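PDB 6DXU: glycosyl hydrolase family 2, TIM barrel domain protein from Parabacteroides merdae ATCC 43184, which acts as a beta-glucuronidase of the human gut microbiome, probably cleaving glucuronic acid from glucuronide conjugates. Local coordinates for residues E257-L260 / D264-L267. Numbering follows the deposited sequence.
Sequences EGIL and DQLL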
loop_
_atom_site.group_PDB
_atom_site.type_symbol
_atom_site.label_atom_id
_atom_site.label_comp_id
_atom_site.label_asym_id
_atom_site.label_seq_id
_atom_site.Cartn_x
_atom_site.Cartn_y
_atom_site.Cartn_z
ATOM N N GLU D 257 -40.610 -26.836 0.790
ATOM C CA GLU D 257 -41.377 -25.686 1.256
ATOM C C GLU D 257 -40.670 -25.021 2.433
ATOM O O GLU D 257 -40.252 -25.698 3.377
ATOM C CB GLU D 257 -42.796 -26.094 1.658
ATOM C CG GLU D 257 -43.728 -26.339 0.478
ATOM C CD GLU D 257 -45.143 -26.721 0.906
ATOM O OE1 GLU D 257 -45.375 -26.919 2.117
ATOM O OE2 GLU D 257 -46.028 -26.825 0.028
ATOM N N GLY D 258 -40.556 -23.699 2.379
ATOM C CA GLY D 258 -39.987 -22.959 3.493
ATOM C C GLY D 258 -38.523 -23.238 3.733
ATOM O O GLY D 258 -38.074 -23.244 4.887
ATOM N N ILE D 259 -37.762 -23.480 2.670
ATOM C CA ILE D 259 -36.326 -23.668 2.809
ATOM C C ILE D 259 -35.660 -22.312 3.031
ATOM O O ILE D 259 -36.197 -21.264 2.663
ATOM C CB ILE D 259 -35.773 -24.385 1.563
ATOM C CG1 ILE D 259 -34.346 -24.877 1.781
ATOM C CG2 ILE D 259 -35.820 -23.474 0.367
ATOM C CD1 ILE D 259 -33.744 -25.499 0.528
ATOM N N LEU D 260 -34.483 -22.328 3.671
ATOM C CA LEU D 260 -33.686 -21.110 3.824
ATOM C C LEU D 260 -32.887 -20.882 2.546
ATOM O O LEU D 260 -31.943 -21.628 2.264
ATOM C CB LEU D 260 -32.758 -21.217 5.036
ATOM C CG LEU D 260 -31.628 -20.190 5.186
ATOM C CD1 LEU D 260 -32.191 -18.795 5.316
ATOM C CD2 LEU D 260 -30.798 -20.551 6.408
ATOM N N ASP D 264 -25.296 -22.378 0.706
ATOM C CA ASP D 264 -25.366 -23.687 0.062
ATOM C C ASP D 264 -26.564 -24.489 0.546
ATOM O O ASP D 264 -26.897 -24.469 1.729
ATOM C CB ASP D 264 -24.125 -24.529 0.358
ATOM C CG ASP D 264 -22.845 -23.902 -0.116
ATOM O OD1 ASP D 264 -22.888 -22.990 -0.960
ATOM O OD2 ASP D 264 -21.786 -24.383 0.342
ATOM N N GLN D 265 -27.228 -25.181 -0.385
ATOM C CA GLN D 265 -28.288 -26.117 -0.024
ATOM C C GLN D 265 -28.240 -27.312 -0.959
ATOM O O GLN D 265 -28.104 -27.148 -2.176
ATOM C CB GLN D 265 -29.686 -25.486 -0.075
ATOM C CG GLN D 265 -29.915 -24.325 0.896
ATOM C CD GLN D 265 -30.056 -24.768 2.349
ATOM O OE1 GLN D 265 -29.874 -25.941 2.680
ATOM N NE2 GLN D 265 -30.348 -23.812 3.229
ATOM N N LEU D 266 -28.334 -28.511 -0.385
ATOM C CA LEU D 266 -28.588 -29.717 -1.170
ATOM C C LEU D 266 -30.091 -29.824 -1.393
ATOM O O LEU D 266 -30.858 -29.914 -0.429
ATOM C CB LEU D 266 -28.042 -30.949 -0.456
ATOM C CG LEU D 266 -28.379 -32.330 -1.031
ATOM C CD1 LEU D 266 -27.833 -32.514 -2.439
ATOM C CD2 LEU D 266 -27.841 -33.395 -0.105
ATOM N N LEU D 267 -30.515 -29.773 -2.653
ATOM C CA LEU D 267 -31.934 -29.690 -2.964
ATOM C C LEU D 267 -32.563 -31.044 -3.224
ATOM O O LEU D 267 -33.745 -31.234 -2.918
ATOM C CB LEU D 267 -32.164 -28.807 -4.195
ATOM C CG LEU D 267 -31.687 -27.351 -4.108
ATOM C CD1 LEU D 267 -32.032 -26.629 -5.379
ATOM C CD2 LEU D 267 -32.317 -26.638 -2.919
#
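The side-chain amide of Gln-265 is the flat group here: the methyl CD1 of Ile-259 sits over one of its faces, 4.2 Å from CD, and the carbonyl of Leu-260 meets its nitrogen edge, displaced toward that same face. All this lies at one end of the immunoglobulin-like beta-sandwich of the family 2 hydrolases, where strand 250-259 leaves the four-stranded sheet and the chain crosses to strand 263-273 of the three-stranded one. The bond from Gln-265 NE2 to Leu-260 O is 2.9 Å long and reaches a lone pair in the carbonyl plane. It is bent, 141° at the hydrogen. The oxygen stands 27° out of the amide plane. The bend at chi2 (-73°) turns the amide up alongside segment 257-260, setting one face toward Ile-259 CD1 and NE2 beside Leu-260 O. An alanine in place of Gln-265 would probably leave Leu-260 O without this donor and open a gap over Ile-259 CD1. At the corner, Gly-258 and Ile-259 both face Ala-237 in a G1 beta bulge, and Gly-258 takes a positive phi. Lys-450 of the second subunit packs on Gln-265 and gives a hydrogen bond from NZ to Asp-264 O, so the subunit interface abuts this turn. Deeper in the sandwich, the extended Ile-259 crosses buried Leu-267 at about a right angle, CD1 meeting CD2 at 3.9 Å.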